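Local coordinates for protein L-lysine 6-oxidase (PDB 3WEU) that oxidises the epsilon-amino group of L-lysine with a built-in cysteine tryptophylquinone cofactor, releasing the hydrogen peroxide that gives it antibacterial activity, at residues A[5-10]-A[436-441]; A[23-28]-A[59-64]; A[27-32]-A[254-259]. One frame throughout, in Å; residues are numbered along the deposited sequence. Where two conformers were deposited one is given.

Contact 1 of 3, residues A[5-10]-A[436-441]; sequences VHPSIG and TASIGN
I9 lays its CG2 methyl against CG2 of I439, the two carbons 3.7 Å apart, and the branches cross at a slant. CB of I9 is equally close to that I439 methyl, so one methyl of the helical residue covers both the branch point and the short arm of the strand residue. In I9 the touching methyl lies anti to the backbone N, while CG1 stands beside that N and leads the longer arm elsewhere. I439 also touches L261, S262 and C265 of helix 261-272, and I9 rests on V245.

Beside this apolar patch S438 reaches the strand with its hydroxyl. OG donates to the backbone O of I9 over 2.7 Å, coming in at a C=O...OG angle of 155° and tilted 25° from the carbonyl plane. With OG set between the backbone N and carbonyl carbon of S438 (chi1 49°), the hydroxyl faces the strand and also passes CB of P7 at 3.6 Å. P7 follows a cis peptide bond, where strand 4-13 is interrupted.

The contact joins helix 433-439 to the N-terminal sheet. D435, one turn before S438, accepts bonds from H6 and from the backbone N of S8. All the touching residues are buried, and between the two segments the S438 hydroxyl, itself only weakly linked to D435 O, satisfies the buried carbonyl of I9.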
ATOM      1  N   VAL A   5      14.567 -49.230   1.972  1.00 20.17           N
ATOM      2  CA  VAL A   5      13.970 -48.340   2.958  1.00 21.39           C
ATOM      3  C   VAL A   5      12.551 -47.995   2.488  1.00 20.89           C
ATOM      4  O   VAL A   5      12.300 -47.793   1.290  1.00 19.36           O
ATOM      5  CB  VAL A   5      14.809 -47.084   3.063  1.00 21.70           C
ATOM      6  CG1 VAL A   5      14.150 -45.979   3.898  1.00 20.29           C
ATOM      7  CG2 VAL A   5      16.213 -47.422   3.564  1.00 22.61           C
ATOM      8  N   HIS A   6      11.629 -48.039   3.417  1.00 17.64           N
ATOM      9  CA  HIS A   6      10.260 -47.617   3.137  1.00 18.73           C
ATOM     10  C   HIS A   6       9.755 -46.666   4.223  1.00 17.85           C
ATOM     11  O   HIS A   6      10.057 -46.854   5.424  1.00 20.41           O
ATOM     12  CB  HIS A   6       9.337 -48.792   3.006  1.00 18.53           C
ATOM     13  CG  HIS A   6       9.703 -49.710   1.894  1.00 20.32           C
ATOM     14  ND1 HIS A   6       9.479 -49.392   0.572  1.00 20.51           N
ATOM     15  CD2 HIS A   6      10.275 -50.949   1.897  1.00 24.87           C
ATOM     16  CE1 HIS A   6       9.951 -50.368  -0.193  1.00 24.45           C
ATOM     17  NE2 HIS A   6      10.416 -51.331   0.592  1.00 24.85           N
ATOM     18  N   PRO A   7       8.922 -45.702   3.842  1.00 17.38           N
ATOM     19  CA  PRO A   7       8.466 -45.461   2.447  1.00 17.40           C
ATOM     20  C   PRO A   7       9.614 -44.913   1.535  1.00 18.91           C
ATOM     21  O   PRO A   7      10.572 -44.322   1.996  1.00 18.42           O
ATOM     22  CB  PRO A   7       7.443 -44.319   2.617  1.00 18.47           C
ATOM     23  CG  PRO A   7       7.918 -43.571   3.820  1.00 17.58           C
ATOM     24  CD  PRO A   7       8.381 -44.695   4.777  1.00 16.22           C
ATOM     25  N   SER A   8       9.481 -45.108   0.237  1.00 17.68           N
ATOM     26  CA  SER A   8      10.428 -44.503  -0.731  1.00 18.15           C
ATOM     27  C   SER A   8      10.392 -42.968  -0.738  1.00 17.32           C
ATOM     28  O   SER A   8      11.444 -42.292  -0.969  1.00 17.89           O
ATOM     29  CB  SER A   8      10.147 -45.099  -2.118  1.00 19.48           C
ATOM     30  OG  SER A   8       8.917 -44.632  -2.600  1.00 17.91           O
ATOM     31  N   ILE A   9       9.224 -42.375  -0.496  1.00 15.16           N
ATOM     32  CA  ILE A   9       9.107 -40.968  -0.388  1.00 14.75           C
ATOM     33  C   ILE A   9       8.312 -40.681   0.885  1.00 16.32           C
ATOM     34  O   ILE A   9       7.124 -40.862   0.912  1.00 14.10           O
ATOM     35  CB  ILE A   9       8.431 -40.313  -1.616  1.00 15.17           C
ATOM     36  CG1 ILE A   9       9.221 -40.575  -2.914  1.00 17.43           C
ATOM     37  CG2 ILE A   9       8.358 -38.816  -1.395  1.00 15.47           C
ATOM     38  CD1 ILE A   9       8.510 -40.175  -4.231  1.00 19.47           C
ATOM     39  N   GLY A  10       8.984 -40.227   1.936  1.00 16.59           N
ATOM     40  CA  GLY A  10       8.290 -39.938   3.187  1.00 17.57           C
ATOM     41  C   GLY A  10       7.566 -38.603   3.147  1.00 17.56           C
ATOM     42  O   GLY A  10       7.904 -37.720   2.363  1.00 15.15           O
ATOM     43  N   THR A 436       2.844 -46.537  -0.845  1.00 17.20           N
ATOM     44  CA  THR A 436       1.630 -45.818  -1.264  1.00 18.38           C
ATOM     45  C   THR A 436       1.060 -44.955  -0.140  1.00 20.11           C
ATOM     46  O   THR A 436       0.411 -43.929  -0.411  1.00 17.44           O
ATOM     47  CB  THR A 436       0.598 -46.796  -1.819  1.00 18.60           C
ATOM     48  OG1 THR A 436       0.165 -47.682  -0.792  1.00 17.22           O
ATOM     49  CG2 THR A 436       1.180 -47.564  -2.966  1.00 19.21           C
ATOM     50  N   ALA A 437       1.289 -45.359   1.125  1.00 16.50           N
ATOM     51  CA  ALA A 437       0.634 -44.727   2.247  1.00 18.92           C
ATOM     52  C   ALA A 437       1.155 -43.349   2.526  1.00 18.85           C
ATOM     53  O   ALA A 437       0.472 -42.619   3.200  1.00 22.03           O
ATOM     54  CB  ALA A 437       0.773 -45.541   3.515  1.00 18.80           C
ATOM     55  N   SER A 438       2.357 -43.015   2.076  1.00 16.03           N
ATOM     56  CA  SER A 438       2.869 -41.694   2.314  1.00 16.15           C
ATOM     57  C   SER A 438       2.320 -40.755   1.253  1.00 15.62           C
ATOM     58  O   SER A 438       1.513 -39.835   1.541  1.00 16.45           O
ATOM     59  CB  SER A 438       4.403 -41.707   2.281  1.00 16.99           C
ATOM     60  OG  SER A 438       4.847 -42.383   1.109  1.00 14.91           O
ATOM     61  N   ILE A 439       2.754 -40.986   0.022  1.00 15.29           N
ATOM     62  CA  ILE A 439       2.426 -40.080  -1.072  1.00 14.38           C
ATOM     63  C   ILE A 439       1.006 -40.227  -1.590  1.00 14.79           C
ATOM     64  O   ILE A 439       0.526 -39.355  -2.289  1.00 15.15           O
ATOM     65  CB  ILE A 439       3.439 -40.150  -2.203  1.00 13.62           C
ATOM     66  CG1 ILE A 439       3.617 -41.553  -2.701  1.00 13.39           C
ATOM     67  CG2 ILE A 439       4.772 -39.600  -1.722  1.00 14.37           C
ATOM     68  CD1 ILE A 439       4.316 -41.550  -4.062  1.00 15.17           C
ATOM     69  N   GLY A 440       0.313 -41.291  -1.222  1.00 14.63           N
ATOM     70  CA  GLY A 440      -1.111 -41.439  -1.564  1.00 13.17           C
ATOM     71  C   GLY A 440      -1.944 -40.433  -0.801  1.00 14.12           C
ATOM     72  O   GLY A 440      -3.075 -40.135  -1.224  1.00 12.29           O
ATOM     73  N   ASN A 441      -1.347 -39.847   0.243  1.00 12.86           N
ATOM     74  CA  ASN A 441      -1.986 -38.725   0.959  1.00 14.70           C
ATOM     75  C   ASN A 441      -1.621 -37.333   0.472  1.00 14.89           C
ATOM     76  O   ASN A 441      -1.951 -36.360   1.129  1.00 14.66           O
ATOM     77  CB  ASN A 441      -1.724 -38.919   2.435  1.00 14.87           C
ATOM     78  CG  ASN A 441      -2.439 -40.152   2.951  1.00 16.04           C
ATOM     79  OD1 ASN A 441      -3.621 -40.306   2.693  1.00 15.04           O
ATOM     80  ND2 ASN A 441      -1.743 -41.012   3.651  1.00 16.78           N
TER

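Contact 2 of 3, residues A[23-28]-A[59-64]; sequences VLNPME and QGQVFK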
ATOM      1  N   VAL A  23       2.342 -36.245  16.062  1.00 15.88           N
ATOM      2  CA  VAL A  23       1.744 -37.466  15.695  1.00 16.03           C
ATOM      3  C   VAL A  23       2.637 -38.170  14.671  1.00 17.62           C
ATOM      4  O   VAL A  23       3.519 -37.556  14.072  1.00 16.19           O
ATOM      5  CB  VAL A  23       0.289 -37.230  15.170  1.00 16.60           C
ATOM      6  CG1 VAL A  23      -0.581 -36.656  16.280  1.00 18.95           C
ATOM      7  CG2 VAL A  23       0.208 -36.258  14.017  1.00 15.57           C
ATOM      8  N   LEU A  24       2.383 -39.460  14.478  1.00 16.68           N
ATOM      9  CA  LEU A  24       3.039 -40.225  13.474  1.00 17.22           C
ATOM     10  C   LEU A  24       2.157 -40.402  12.222  1.00 16.85           C
ATOM     11  O   LEU A  24       0.946 -40.100  12.161  1.00 15.16           O
ATOM     12  CB  LEU A  24       3.399 -41.612  14.028  1.00 16.44           C
ATOM     13  CG  LEU A  24       4.360 -41.532  15.232  1.00 17.44           C
ATOM     14  CD1 LEU A  24       4.693 -42.903  15.690  1.00 17.95           C
ATOM     15  CD2 LEU A  24       5.631 -40.746  14.899  1.00 17.64           C
ATOM     16  N   ASN A  25       2.813 -40.922  11.201  1.00 16.24           N
ATOM     17  CA  ASN A  25       2.255 -40.911   9.859  1.00 16.73           C
ATOM     18  C   ASN A  25       1.045 -41.785   9.715  1.00 15.51           C
ATOM     19  O   ASN A  25       0.883 -42.787  10.409  1.00 17.85           O
ATOM     20  CB  ASN A  25       3.259 -41.433   8.835  1.00 15.90           C
ATOM     21  CG  ASN A  25       3.917 -42.704   9.271  1.00 17.91           C
ATOM     22  OD1 ASN A  25       4.829 -42.702  10.126  1.00 18.70           O
ATOM     23  ND2 ASN A  25       3.479 -43.828   8.687  1.00 18.44           N
ATOM     24  N   PRO A  26       0.189 -41.413   8.789  1.00 17.08           N
ATOM     25  CA  PRO A  26      -0.903 -42.284   8.383  1.00 17.71           C
ATOM     26  C   PRO A  26      -0.298 -43.590   7.893  1.00 17.16           C
ATOM     27  O   PRO A  26       0.814 -43.577   7.392  1.00 16.98           O
ATOM     28  CB  PRO A  26      -1.468 -41.571   7.175  1.00 18.29           C
ATOM     29  CG  PRO A  26      -1.232 -40.097   7.431  1.00 18.82           C
ATOM     30  CD  PRO A  26       0.119 -40.084   8.133  1.00 16.60           C
ATOM     31  N   MET A  27      -1.062 -44.655   7.976  1.00 16.91           N
ATOM     32  CA  MET A  27      -0.622 -45.973   7.622  1.00 19.31           C
ATOM     33  C   MET A  27      -1.357 -46.497   6.420  1.00 18.89           C
ATOM     34  O   MET A  27      -1.127 -47.606   5.985  1.00 16.41           O
ATOM     35  CB  MET A  27      -0.755 -46.914   8.805  1.00 24.03           C
ATOM     36  CG  MET A  27       0.226 -46.434   9.895  1.00 32.67           C
ATOM     37  SD  MET A  27       0.102 -47.359  11.459  1.00 41.33           S
ATOM     38  CE  MET A  27       1.291 -48.641  10.995  1.00 40.82           C
ATOM     39  N   GLU A  28      -2.186 -45.659   5.814  1.00 17.63           N
ATOM     40  CA  GLU A  28      -2.842 -46.022   4.600  1.00 17.25           C
ATOM     41  C   GLU A  28      -3.330 -44.745   3.940  1.00 16.46           C
ATOM     42  O   GLU A  28      -3.321 -43.666   4.545  1.00 15.87           O
ATOM     43  CB  GLU A  28      -4.046 -46.946   4.890  1.00 20.78           C
ATOM     44  CG  GLU A  28      -5.159 -46.290   5.649  1.00 22.08           C
ATOM     45  CD  GLU A  28      -6.272 -47.268   6.098  1.00 29.94           C
ATOM     46  OE1 GLU A  28      -6.591 -48.225   5.407  1.00 31.16           O
ATOM     47  OE2 GLU A  28      -6.905 -47.020   7.102  1.00 30.68           O
ATOM     48  N   GLN A  59       3.308 -33.717  12.111  0.50 14.41           N
ATOM     49  CA  GLN A  59       3.216 -35.126  11.743  0.50 13.61           C
ATOM     50  C   GLN A  59       4.572 -35.567  11.293  0.50 15.21           C
ATOM     51  O   GLN A  59       5.164 -34.966  10.386  0.50 14.38           O
ATOM     52  CB  GLN A  59       2.275 -35.347  10.572  0.50 13.66           C
ATOM     53  CG  GLN A  59       2.235 -36.730   9.932  0.50 13.32           C
ATOM     54  CD  GLN A  59       1.106 -36.786   8.873  0.50 12.54           C
ATOM     55  OE1 GLN A  59      -0.009 -36.535   9.211  0.50 19.27           O
ATOM     56  NE2 GLN A  59       1.415 -36.930   7.680  0.50 11.63           N
ATOM     57  N   GLY A  60       5.020 -36.668  11.867  1.00 15.54           N
ATOM     58  CA  GLY A  60       6.301 -37.238  11.523  1.00 16.57           C
ATOM     59  C   GLY A  60       6.190 -38.458  10.712  1.00 16.48           C
ATOM     60  O   GLY A  60       5.157 -39.142  10.777  1.00 20.21           O
ATOM     61  N   GLN A  61       7.194 -38.718   9.855  1.00 15.76           N
ATOM     62  CA  GLN A  61       7.270 -39.968   9.100  1.00 15.73           C
ATOM     63  C   GLN A  61       8.209 -40.958   9.723  1.00 16.75           C
ATOM     64  O   GLN A  61       9.393 -40.657   9.881  1.00 18.38           O
ATOM     65  CB  GLN A  61       7.721 -39.707   7.684  1.00 14.45           C
ATOM     66  CG  GLN A  61       7.902 -40.928   6.836  1.00 13.68           C
ATOM     67  CD  GLN A  61       6.571 -41.432   6.323  1.00 15.78           C
ATOM     68  OE1 GLN A  61       5.911 -40.769   5.538  1.00 15.53           O
ATOM     69  NE2 GLN A  61       6.190 -42.599   6.749  1.00 15.06           N
ATOM     70  N   VAL A  62       7.704 -42.166   9.978  1.00 17.09           N
ATOM     71  CA  VAL A  62       8.549 -43.325  10.337  1.00 17.57           C
ATOM     72  C   VAL A  62       9.078 -43.947   9.082  1.00 17.28           C
ATOM     73  O   VAL A  62       8.328 -44.165   8.118  1.00 16.76           O
ATOM     74  CB  VAL A  62       7.752 -44.373  11.124  1.00 19.01           C
ATOM     75  CG1 VAL A  62       8.558 -45.628  11.418  1.00 21.26           C
ATOM     76  CG2 VAL A  62       7.219 -43.760  12.405  1.00 19.35           C
ATOM     77  N   PHE A  63      10.377 -44.227   9.058  1.00 17.07           N
ATOM     78  CA  PHE A  63      10.968 -45.021   8.016  1.00 16.73           C
ATOM     79  C   PHE A  63      11.507 -46.306   8.624  1.00 17.65           C
ATOM     80  O   PHE A  63      12.009 -46.303   9.773  1.00 19.20           O
ATOM     81  CB  PHE A  63      12.155 -44.321   7.350  1.00 16.20           C
ATOM     82  CG  PHE A  63      11.829 -43.102   6.535  1.00 15.74           C
ATOM     83  CD1 PHE A  63      11.703 -41.902   7.124  1.00 15.97           C
ATOM     84  CD2 PHE A  63      11.809 -43.166   5.131  1.00 16.18           C
ATOM     85  CE1 PHE A  63      11.451 -40.760   6.378  1.00 16.86           C
ATOM     86  CE2 PHE A  63      11.590 -42.014   4.360  1.00 17.08           C
ATOM     87  CZ  PHE A  63      11.417 -40.799   4.978  1.00 16.86           C
ATOM     88  N   LYS A  64      11.412 -47.374   7.857  1.00 17.00           N
ATOM     89  CA  LYS A  64      11.821 -48.747   8.248  1.00 19.02           C
ATOM     90  C   LYS A  64      12.763 -49.250   7.159  1.00 20.95           C
ATOM     91  O   LYS A  64      12.686 -48.811   5.991  1.00 19.00           O
ATOM     92  CB  LYS A  64      10.651 -49.626   8.344  1.00 19.16           C
ATOM     93  CG  LYS A  64       9.701 -49.188   9.457  1.00 20.13           C
ATOM     94  CD  LYS A  64       8.548 -50.186   9.619  1.00 21.05           C
ATOM     95  CE  LYS A  64       7.483 -49.603  10.537  1.00 21.74           C
ATOM     96  NZ  LYS A  64       6.344 -50.564  10.710  1.00 21.44           N
TER
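G60 N donates to V23 O over 2.8 Å, nearly straight at 165°, and the same oxygen receives a CA-H...O contact from Q59 CA at 3.4 Å.

The side-chain hydrogen bond across the contact comes from N25. Its OD1 accepts the backbone N-H of V62 at 2.9 Å, with the donor above the carbonyl plane, 46° out of it. CG of N25 lies between its own backbone N and carbonyl carbon, a setting that turns OD1 toward the backbone N of V62. The amide in effect takes the place of a main-chain acceptor where the short parallel pairing of strand 22-24 with strand 58-66 is no longer regular. These strands belong to the mixed sheet of the N-terminal region, in which 58-66 also runs antiparallel to 4-13. N25 ND2 turns back to P26 O at 3.0 Å, so both ends of the amide are held.

Amide contacts without a bond add to this. NE2 of Q61 comes within 3.4 Å of CG of N25, the two amide planes 34° apart; that nitrogen donates to V62 O, while OE1 of Q61 takes the backbone N of V11.

Among the apolar contacts, V23 CG2 lies beside Q59 CA at 3.9 Å, and V23 also touches P33. L24 CD2 meets V62 CG2 at 4.2 Å, and I194 touches both residues.

Contact 3 of 3, residues A[27-32]-A[254-259]; sequences MEIGGL and EIVNIS
V256 presses its CG2 methyl onto the backbone of G30, 3.4 Å from G30 CA, at the corner of a type II beta turn that runs from E28 to G31. The turn is closed by G31 N donating to E28 O, and G30 occupies its third position with positive phi (84°), a conformation that suits a residue without a side chain. Bare backbone at G30 leaves room for the valine methyl.

The tight part continues onto I29, the second residue of the turn. Its CG2 meets V256 CG1 at 3.5 Å, and the two side chains cross at about a right angle. In V256, CG1 is anti to the backbone N (chi1 -180°) and meets I29, whereas CG2, on the same side as the backbone N, chiefly meets G30. N441 OD1 accepts the N-H of G30 and its ND2 probably donates to E28 O, which ties the loop to the segment following helix 433-439.

Packing is wider-spaced at L32 and E254. The extended glutamate runs obliquely past the leucine, with E254 CG 3.8 Å from L32 CD2 and OE1 the same distance from L32 CD1. Its other oxygen, OE2, is bonded to the backbone N of D634, which holds the carboxylate as it passes the leucine; R633 borders both side chains.

In contrast to the tight valine side, the backbones are joined by one direct CA-H...O contact and a water bridge. E254 CA lies 3.4 Å from G30 O, almost straight at 167°. The water links the two loops by donating to G30 O at 3.0 Å and to E254 O at 2.6 Å; E254 O also accepts from NE2 of Q308.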
ATOM      1  N   MET A  27      -1.062 -44.655   7.976  1.00 16.91           N
ATOM      2  CA  MET A  27      -0.622 -45.973   7.622  1.00 19.31           C
ATOM      3  C   MET A  27      -1.357 -46.497   6.420  1.00 18.89           C
ATOM      4  O   MET A  27      -1.127 -47.606   5.985  1.00 16.41           O
ATOM      5  CB  MET A  27      -0.755 -46.914   8.805  1.00 24.03           C
ATOM      6  CG  MET A  27       0.226 -46.434   9.895  1.00 32.67           C
ATOM      7  SD  MET A  27       0.102 -47.359  11.459  1.00 41.33           S
ATOM      8  CE  MET A  27       1.291 -48.641  10.995  1.00 40.82           C
ATOM      9  N   GLU A  28      -2.186 -45.659   5.814  1.00 17.63           N
ATOM     10  CA  GLU A  28      -2.842 -46.022   4.600  1.00 17.25           C
ATOM     11  C   GLU A  28      -3.330 -44.745   3.940  1.00 16.46           C
ATOM     12  O   GLU A  28      -3.321 -43.666   4.545  1.00 15.87           O
ATOM     13  CB  GLU A  28      -4.046 -46.946   4.890  1.00 20.78           C
ATOM     14  CG  GLU A  28      -5.159 -46.290   5.649  1.00 22.08           C
ATOM     15  CD  GLU A  28      -6.272 -47.268   6.098  1.00 29.94           C
ATOM     16  OE1 GLU A  28      -6.591 -48.225   5.407  1.00 31.16           O
ATOM     17  OE2 GLU A  28      -6.905 -47.020   7.102  1.00 30.68           O
ATOM     18  N   ILE A  29      -3.730 -44.877   2.695  1.00 15.40           N
ATOM     19  CA  ILE A  29      -4.321 -43.741   1.924  1.00 16.20           C
ATOM     20  C   ILE A  29      -5.650 -43.375   2.551  1.00 15.27           C
ATOM     21  O   ILE A  29      -6.508 -44.205   2.777  1.00 14.59           O
ATOM     22  CB  ILE A  29      -4.465 -44.076   0.455  1.00 15.94           C
ATOM     23  CG1 ILE A  29      -3.102 -44.406  -0.160  1.00 17.41           C
ATOM     24  CG2 ILE A  29      -5.136 -42.949  -0.302  1.00 15.84           C
ATOM     25  CD1 ILE A  29      -3.163 -44.502  -1.653  1.00 19.89           C
ATOM     26  N   GLY A  30      -5.787 -42.123   2.951  1.00 15.84           N
ATOM     27  CA  GLY A  30      -7.039 -41.677   3.601  1.00 17.06           C
ATOM     28  C   GLY A  30      -7.045 -41.986   5.107  1.00 17.61           C
ATOM     29  O   GLY A  30      -8.046 -41.803   5.750  1.00 17.06           O
ATOM     30  N   GLY A  31      -5.897 -42.447   5.622  1.00 16.76           N
ATOM     31  CA  GLY A  31      -5.773 -42.839   6.990  1.00 16.18           C
ATOM     32  C   GLY A  31      -5.496 -41.676   7.890  1.00 16.24           C
ATOM     33  O   GLY A  31      -4.802 -40.707   7.491  1.00 14.69           O
ATOM     34  N   LEU A  32      -5.995 -41.739   9.122  1.00 12.81           N
ATOM     35  CA  LEU A  32      -5.621 -40.736  10.110  1.00 14.64           C
ATOM     36  C   LEU A  32      -4.163 -40.926  10.567  1.00 14.45           C
ATOM     37  O   LEU A  32      -3.668 -42.017  10.559  1.00 16.03           O
ATOM     38  CB  LEU A  32      -6.555 -40.806  11.312  1.00 14.75           C
ATOM     39  CG  LEU A  32      -7.989 -40.343  11.139  1.00 15.78           C
ATOM     40  CD1 LEU A  32      -8.853 -40.653  12.372  1.00 16.85           C
ATOM     41  CD2 LEU A  32      -8.082 -38.855  10.916  1.00 17.47           C
ATOM     42  N   GLU A 254      -8.896 -37.736   6.114  1.00 14.95           N
ATOM     43  CA  GLU A 254      -9.686 -38.879   5.672  1.00 13.15           C
ATOM     44  C   GLU A 254     -10.219 -38.744   4.254  1.00 14.41           C
ATOM     45  O   GLU A 254     -10.799 -39.702   3.743  1.00 14.29           O
ATOM     46  CB  GLU A 254     -10.839 -39.081   6.600  1.00 13.32           C
ATOM     47  CG  GLU A 254     -10.377 -39.458   7.983  1.00 14.11           C
ATOM     48  CD  GLU A 254     -11.404 -39.220   9.096  1.00 14.22           C
ATOM     49  OE1 GLU A 254     -11.713 -40.166   9.884  1.00 15.01           O
ATOM     50  OE2 GLU A 254     -11.886 -38.064   9.235  1.00 14.26           O
ATOM     51  N   ILE A 255     -10.104 -37.574   3.649  1.00 12.70           N
ATOM     52  CA  ILE A 255     -10.625 -37.327   2.308  1.00 12.42           C
ATOM     53  C   ILE A 255      -9.456 -37.420   1.324  1.00 14.10           C
ATOM     54  O   ILE A 255      -8.440 -36.763   1.490  1.00 14.29           O
ATOM     55  CB  ILE A 255     -11.291 -35.945   2.229  1.00 14.18           C
ATOM     56  CG1 ILE A 255     -12.406 -35.900   3.301  1.00 14.49           C
ATOM     57  CG2 ILE A 255     -11.834 -35.685   0.831  1.00 13.27           C
ATOM     58  CD1 ILE A 255     -13.292 -34.734   3.348  1.00 18.48           C
ATOM     59  N   VAL A 256      -9.599 -38.316   0.350  1.00 11.90           N
ATOM     60  CA  VAL A 256      -8.529 -38.664  -0.572  1.00 12.65           C
ATOM     61  C   VAL A 256      -8.746 -37.991  -1.938  1.00 12.89           C
ATOM     62  O   VAL A 256      -9.871 -37.944  -2.437  1.00 13.15           O
ATOM     63  CB  VAL A 256      -8.575 -40.192  -0.735  1.00 12.36           C
ATOM     64  CG1 VAL A 256      -7.503 -40.707  -1.679  1.00 12.63           C
ATOM     65  CG2 VAL A 256      -8.431 -40.883   0.620  1.00 13.25           C
ATOM     66  N   ASN A 257      -7.665 -37.507  -2.522  1.00 12.67           N
ATOM     67  CA  ASN A 257      -7.663 -36.933  -3.856  1.00 13.22           C
ATOM     68  C   ASN A 257      -7.965 -37.995  -4.905  1.00 13.65           C
ATOM     69  O   ASN A 257      -7.473 -39.114  -4.848  1.00 12.12           O
ATOM     70  CB  ASN A 257      -6.320 -36.240  -4.127  1.00 13.79           C
ATOM     71  CG  ASN A 257      -6.094 -35.041  -3.196  1.00 14.17           C
ATOM     72  OD1 ASN A 257      -6.606 -33.967  -3.457  1.00 13.44           O
ATOM     73  ND2 ASN A 257      -5.395 -35.246  -2.079  1.00 13.28           N
ATOM     74  N   ILE A 258      -8.813 -37.628  -5.868  1.00 13.59           N
ATOM     75  CA  ILE A 258      -9.118 -38.492  -6.962  1.00 12.77           C
ATOM     76  C   ILE A 258      -7.871 -39.063  -7.639  1.00 13.16           C
ATOM     77  O   ILE A 258      -7.795 -40.284  -7.860  1.00 13.27           O
ATOM     78  CB  ILE A 258     -10.055 -37.822  -7.966  1.00 11.94           C
ATOM     79  CG1 ILE A 258     -11.477 -37.696  -7.375  1.00 12.35           C
ATOM     80  CG2 ILE A 258     -10.116 -38.663  -9.278  1.00 13.58           C
ATOM     81  CD1 ILE A 258     -12.357 -36.651  -8.088  1.00 13.13           C
ATOM     82  N   SER A 259      -6.910 -38.199  -7.938  1.00 12.00           N
ATOM     83  CA  SER A 259      -5.577 -38.641  -8.383  1.00 13.29           C
ATOM     84  C   SER A 259      -4.558 -38.157  -7.331  1.00 13.33           C
ATOM     85  O   SER A 259      -4.350 -36.944  -7.117  1.00 12.87           O
ATOM     86  CB  SER A 259      -5.231 -38.143  -9.795  1.00 13.82           C
ATOM     87  OG  SER A 259      -6.263 -38.470 -10.747  1.00 15.69           O
TER
HETATM   88  O   HOH W   1     -10.606 -42.220   4.344  1.00 25.31           O

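Overall arrangement
The three contacts lie close together. The centres of contact 1 and contact 2 are about 9 Å apart. Contact 3 has its centre about 12 Å from that of contact 1 and about 13 Å from that of contact 2. Contacts 1 and 2 meet in one sheet, where strands 4-13 and 58-66 are neighbours and H6 O lies 2.8 Å from K64 N, probably hydrogen-bonded. Contacts 2 and 3 share M27 and E28, so the chain leaving strand 22-24 passes directly into the turn. N441 of contact 1 reaches this turn, and its backbone O accepts from Q584, which also bonds N257 of contact 3. Q584 lies three residues after W581, the tryptophylquinone position.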